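Local coordinates for protein formate dehydrogenase (Staphylococcus aureus, PDB 6TTB) that binds NAD and probably catalyses the NAD-dependent oxidation of formate to carbon dioxide, at residues 104-109 with 130-135; 166-169 with 174-177. All blocks are in the same frame, centred on the assembly; numbering follows the deposited sequence.

Contact 1: residues 104-109 with 130-135; sequences RIEKAP and SEHNIG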
loop_
_atom_site.group_PDB
_atom_site.type_symbol
_atom_site.label_atom_id
_atom_site.label_comp_id
_atom_site.label_asym_id
_atom_site.label_seq_id
_atom_site.Cartn_x
_atom_site.Cartn_y
_atom_site.Cartn_z
ATOM N N ARG A 104 -0.099 -0.831 39.951
ATOM C CA ARG A 104 0.458 0.519 39.935
ATOM C C ARG A 104 -0.545 1.575 40.448
ATOM O O ARG A 104 -0.148 2.578 41.003
ATOM C CB ARG A 104 0.948 0.864 38.538
ATOM C CG ARG A 104 2.447 1.009 38.407
ATOM C CD ARG A 104 2.646 0.734 36.943
ATOM N NE ARG A 104 3.989 0.964 36.482
ATOM C CZ ARG A 104 4.733 0.030 35.904
ATOM N NH1 ARG A 104 4.230 -1.175 35.755
ATOM N NH2 ARG A 104 5.991 0.287 35.544
ATOM N N ILE A 105 -1.841 1.367 40.223
ATOM C CA ILE A 105 -2.837 2.380 40.530
ATOM C C ILE A 105 -2.945 2.525 42.037
ATOM O O ILE A 105 -3.015 3.649 42.546
ATOM C CB ILE A 105 -4.199 2.006 39.927
ATOM C CG1 ILE A 105 -4.353 2.540 38.488
ATOM C CG2 ILE A 105 -5.343 2.475 40.849
ATOM C CD1 ILE A 105 -5.474 1.869 37.726
ATOM N N GLU A 106 -2.926 1.368 42.718
ATOM C CA GLU A 106 -3.074 1.277 44.155
ATOM C C GLU A 106 -1.959 2.016 44.858
ATOM O O GLU A 106 -2.207 2.598 45.892
ATOM C CB GLU A 106 -3.192 -0.170 44.579
ATOM C CG GLU A 106 -4.636 -0.584 44.551
ATOM C CD GLU A 106 -4.834 -2.070 44.425
ATOM O OE1 GLU A 106 -3.769 -2.802 44.532
ATOM O OE2 GLU A 106 -6.074 -2.524 44.243
ATOM N N LYS A 107 -0.769 2.013 44.247
ATOM C CA LYS A 107 0.410 2.772 44.663
ATOM C C LYS A 107 0.283 4.285 44.394
ATOM O O LYS A 107 1.143 5.046 44.829
ATOM C CB LYS A 107 1.649 2.274 43.910
ATOM C CG LYS A 107 2.705 1.564 44.751
ATOM C CD LYS A 107 2.655 0.031 44.672
ATOM C CE LYS A 107 4.016 -0.656 44.650
ATOM N NZ LYS A 107 4.610 -0.708 43.282
ATOM N N ALA A 108 -0.744 4.722 43.645
ATOM C CA ALA A 108 -0.799 6.129 43.245
ATOM C C ALA A 108 -1.993 6.843 43.897
ATOM O O ALA A 108 -2.949 7.258 43.242
ATOM C CB ALA A 108 -0.816 6.260 41.753
ATOM N N PRO A 109 -1.880 7.175 45.191
ATOM C CA PRO A 109 -2.933 7.866 45.897
ATOM C C PRO A 109 -3.129 9.300 45.456
ATOM O O PRO A 109 -3.953 10.029 46.017
ATOM C CB PRO A 109 -2.372 7.859 47.349
ATOM C CG PRO A 109 -0.868 7.864 47.198
ATOM C CD PRO A 109 -0.695 6.934 46.029
ATOM N N SER A 130 -11.560 3.046 37.555
ATOM C CA SER A 130 -12.907 3.341 38.018
ATOM C C SER A 130 -13.041 3.310 39.561
ATOM O O SER A 130 -13.628 4.215 40.160
ATOM C CB SER A 130 -13.888 2.497 37.393
ATOM O OG SER A 130 -15.129 3.099 37.637
ATOM N N GLU A 131 -12.527 2.251 40.183
ATOM C CA GLU A 131 -12.776 1.975 41.583
ATOM C C GLU A 131 -12.038 2.984 42.473
ATOM O O GLU A 131 -12.441 3.205 43.600
ATOM C CB GLU A 131 -12.309 0.569 41.934
ATOM C CG GLU A 131 -12.985 -0.545 41.148
ATOM C CD GLU A 131 -12.332 -1.917 41.415
ATOM O OE1 GLU A 131 -13.006 -2.992 41.119
ATOM O OE2 GLU A 131 -11.149 -1.936 41.988
ATOM N N HIS A 132 -10.939 3.565 41.962
ATOM C CA HIS A 132 -10.127 4.552 42.674
ATOM C C HIS A 132 -10.529 5.956 42.239
ATOM O O HIS A 132 -9.899 6.937 42.612
ATOM C CB HIS A 132 -8.635 4.302 42.365
ATOM C CG HIS A 132 -8.112 3.106 43.068
ATOM N ND1 HIS A 132 -8.473 1.828 42.704
ATOM C CD2 HIS A 132 -7.402 2.986 44.214
ATOM C CE1 HIS A 132 -7.944 0.968 43.545
ATOM N NE2 HIS A 132 -7.254 1.651 44.468
ATOM N N ASN A 133 -11.482 6.028 41.320
ATOM C CA ASN A 133 -12.025 7.301 40.914
ATOM C C ASN A 133 -10.955 8.181 40.222
ATOM O O ASN A 133 -10.956 9.396 40.355
ATOM C CB ASN A 133 -12.901 7.891 42.023
ATOM C CG ASN A 133 -13.834 8.927 41.475
ATOM O OD1 ASN A 133 -14.119 9.879 42.130
ATOM N ND2 ASN A 133 -14.171 8.836 40.209
ATOM N N ILE A 134 -10.102 7.538 39.435
ATOM C CA ILE A 134 -9.248 8.157 38.429
ATOM C C ILE A 134 -10.039 8.292 37.119
ATOM O O ILE A 134 -10.689 7.356 36.704
ATOM C CB ILE A 134 -8.056 7.216 38.213
ATOM C CG1 ILE A 134 -7.095 7.190 39.381
ATOM C CG2 ILE A 134 -7.333 7.438 36.886
ATOM C CD1 ILE A 134 -6.441 5.851 39.480
ATOM N N GLY A 135 -9.907 9.444 36.440
ATOM C CA GLY A 135 -10.525 9.666 35.146
ATOM C C GLY A 135 -9.585 9.236 34.036
ATOM O O GLY A 135 -8.373 9.347 34.184
#

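Contact 2: residues 166-169 with 174-177; sequences HRQS and WNLS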
loop_
_atom_site.group_PDB
_atom_site.type_symbol
_atom_site.label_atom_id
_atom_site.label_comp_id
_atom_site.label_asym_id
_atom_site.label_seq_id
_atom_site.Cartn_x
_atom_site.Cartn_y
_atom_site.Cartn_z
ATOM N N HIS A 166 9.101 -5.084 -4.214
ATOM C CA HIS A 166 10.186 -4.247 -3.673
ATOM C C HIS A 166 11.413 -5.107 -3.310
ATOM O O HIS A 166 12.570 -4.658 -3.423
ATOM C CB HIS A 166 9.690 -3.394 -2.491
ATOM C CG HIS A 166 10.720 -2.478 -1.917
ATOM N ND1 HIS A 166 11.114 -1.325 -2.551
ATOM C CD2 HIS A 166 11.350 -2.465 -0.722
ATOM C CE1 HIS A 166 12.053 -0.721 -1.849
ATOM N NE2 HIS A 166 12.248 -1.425 -0.749
ATOM N N ARG A 167 11.159 -6.336 -2.855
ATOM C CA ARG A 167 12.242 -7.225 -2.494
ATOM C C ARG A 167 13.105 -7.439 -3.736
ATOM O O ARG A 167 14.281 -7.086 -3.773
ATOM C CB ARG A 167 11.601 -8.557 -2.116
ATOM C CG ARG A 167 12.408 -9.425 -1.184
ATOM C CD ARG A 167 11.952 -10.856 -1.461
ATOM N NE ARG A 167 13.062 -11.358 -2.218
ATOM C CZ ARG A 167 12.999 -11.761 -3.457
ATOM N NH1 ARG A 167 11.818 -11.831 -4.072
ATOM N NH2 ARG A 167 14.113 -12.133 -4.070
ATOM N N GLN A 168 12.464 -7.953 -4.784
ATOM C CA GLN A 168 13.092 -8.139 -6.067
ATOM C C GLN A 168 13.810 -6.863 -6.468
ATOM O O GLN A 168 14.955 -6.938 -6.893
ATOM C CB GLN A 168 12.063 -8.543 -7.134
ATOM C CG GLN A 168 11.685 -10.030 -7.206
ATOM C CD GLN A 168 10.886 -10.239 -8.471
ATOM O OE1 GLN A 168 11.062 -9.516 -9.434
ATOM N NE2 GLN A 168 9.937 -11.169 -8.468
ATOM N N SER A 169 13.135 -5.694 -6.402
ATOM C CA SER A 169 13.838 -4.446 -6.738
ATOM C C SER A 169 15.153 -4.389 -5.962
ATOM O O SER A 169 16.258 -4.461 -6.535
ATOM C CB SER A 169 13.001 -3.225 -6.449
ATOM O OG SER A 169 13.780 -1.997 -6.465
ATOM N N TRP A 174 14.647 -9.621 -10.997
ATOM C CA TRP A 174 13.658 -9.243 -11.980
ATOM C C TRP A 174 12.930 -10.477 -12.520
ATOM O O TRP A 174 13.323 -11.043 -13.517
ATOM C CB TRP A 174 14.257 -8.356 -13.087
ATOM C CG TRP A 174 13.216 -7.742 -13.996
ATOM C CD1 TRP A 174 12.563 -8.369 -15.023
ATOM C CD2 TRP A 174 12.722 -6.379 -13.989
ATOM N NE1 TRP A 174 11.696 -7.504 -15.630
ATOM C CE2 TRP A 174 11.813 -6.264 -15.059
ATOM C CE3 TRP A 174 13.019 -5.229 -13.255
ATOM C CZ2 TRP A 174 11.149 -5.079 -15.354
ATOM C CZ3 TRP A 174 12.387 -4.051 -13.569
ATOM C CH2 TRP A 174 11.430 -3.994 -14.575
ATOM N N ASN A 175 11.813 -10.843 -11.876
ATOM C CA ASN A 175 11.196 -12.143 -12.051
ATOM C C ASN A 175 9.709 -11.972 -11.924
ATOM O O ASN A 175 9.176 -11.965 -10.832
ATOM C CB ASN A 175 11.652 -13.176 -11.024
ATOM C CG ASN A 175 10.891 -14.475 -11.185
ATOM O OD1 ASN A 175 10.235 -14.693 -12.212
ATOM N ND2 ASN A 175 10.925 -15.332 -10.168
ATOM N N LEU A 176 9.044 -11.910 -13.057
ATOM C CA LEU A 176 7.667 -11.484 -13.081
ATOM C C LEU A 176 6.731 -12.646 -12.748
ATOM O O LEU A 176 5.573 -12.444 -12.446
ATOM C CB LEU A 176 7.396 -10.859 -14.449
ATOM C CG LEU A 176 7.546 -9.334 -14.454
ATOM C CD1 LEU A 176 8.661 -8.889 -13.523
ATOM C CD2 LEU A 176 7.764 -8.789 -15.848
ATOM N N SER A 177 7.219 -13.867 -12.841
ATOM C CA SER A 177 6.348 -14.988 -12.516
ATOM C C SER A 177 6.028 -14.929 -11.043
ATOM O O SER A 177 4.881 -15.122 -10.650
ATOM C CB SER A 177 6.956 -16.306 -12.882
ATOM O OG SER A 177 6.901 -16.449 -14.301
#

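Contact 1: residues 104-109 with 130-135
His132 ND1 donates a hydrogen bond to Ala128 O, one turn back in helix 126-131, and this bond steadies the imidazole that rests on Ile105 of the facing helix. CG2 of Ile105 lies almost directly over the ring, displaced a little toward the rim: it is 3.7 Å from the centroid of the His132 ring and 16° off its normal, a CH-pi contact over one face. With His132 CG turned anti to its carbonyl carbon (chi1 -74°), the ring reaches out from the end of its helix to meet this methyl. The same branch of Ile105 serves a second partner, since CG2 also touches CD1 of Ile134 at 3.8 Å, and CG1 of Ile105 stands 4.0 Å from that methyl. Glu106 adds its aliphatic part: Glu106 CG approaches His132 NE2 at 3.4 Å, obliquely, while the carboxylate plane is turned 49° from the ring. Arg102 forms a salt bridge with Glu131 and a long, weak ion pair with Glu106. Asn133, with positive phi, closes helix 126-131 in a Schellman motif, and this turn brings the Ile134 side chain to the same side of the histidine ring as Ile105, in the buried layer. There Ile105 also meets Ala128 and Ala129, so helices 102-106 and 126-131 pack as neighbours beside the flavodoxin-like parallel sheet, whose strand 113-116 runs between them in sequence and pairs with the outermost strand 135-138.

Contact 2: residues 166-169 with 174-177
The amide of Gln168 turns its O and N toward the backbone of Asn175 and meets both of its peptide groups at once. Gln168 OE1 receives the N-H of Asn175 N at 2.9 Å, while Gln168 NE2 donates to the carbonyl oxygen Asn175 O at 2.6 Å, so the side-chain amide forms a two-bond pair with the N-H and C=O of a single residue. The two bonds differ in aim. Asn175 N stands above the carbonyl plane of Gln168, 49° out of it, whereas NE2 is tilted only 23° from the plane of the Asn175 carbonyl. Gln168 reaches this partner with CG anti to its carbonyl carbon and the chain extended beyond CG, and the paired bonds restrict rotation of the amide about its last torsion. NE2 also makes a weak hydrogen bond to Glu164 OE1, and CB of Asn175 packs against Gln168 NE2 at 3.7 Å. In the NAD-binding domain, Gln168, in the last turns of helix 162-171, thereby ties down the short connection to helix 176-180, at whose N-cap Asn175 stands. The Asn175 side chain, with CG anti to the backbone N (chi1 175°), accepts from Ser177 N through OD1 at 3.2 Å, leaving the main-chain N-H and carbonyl to the glutamine. The first side-chain bond of Trp174 leaves away from 166-169, although OE1 of Gln168 lies 3.6 Å from Trp174 CA; Leu176 CD1 sits 3.9 Å above one face of the indole, toward its rim. This connection forms part of the dimer interface. The Trp174 indole meets Trp302 of the second subunit edge-to-face, Gln168 packs on Val323 of that subunit, and the carbonyl of Ser169 accepts from its Arg314.

Overall arrangement
Contact 1 comes first along the chain and is complete before contact 2 begins; their centres are 55 Å apart, on opposite sides of the chain's centre, with nearest atoms about 37 Å apart. Contact 1 belongs to the domain built on the five-stranded parallel sheet, where it joins two successive helices. Contact 2 lies in the NAD-binding part of the chain, on helices 162-171 and 176-180, ahead of the seven-stranded Rossmann-type sheet. Helix 144-160 comes between them in sequence. They thus belong to separate parts of a two-domain dehydrogenase: 104-109 with 130-135 is intradomain packing untouched by the second subunit, whereas 166-169 with 174-177 forms part of the dimer interface.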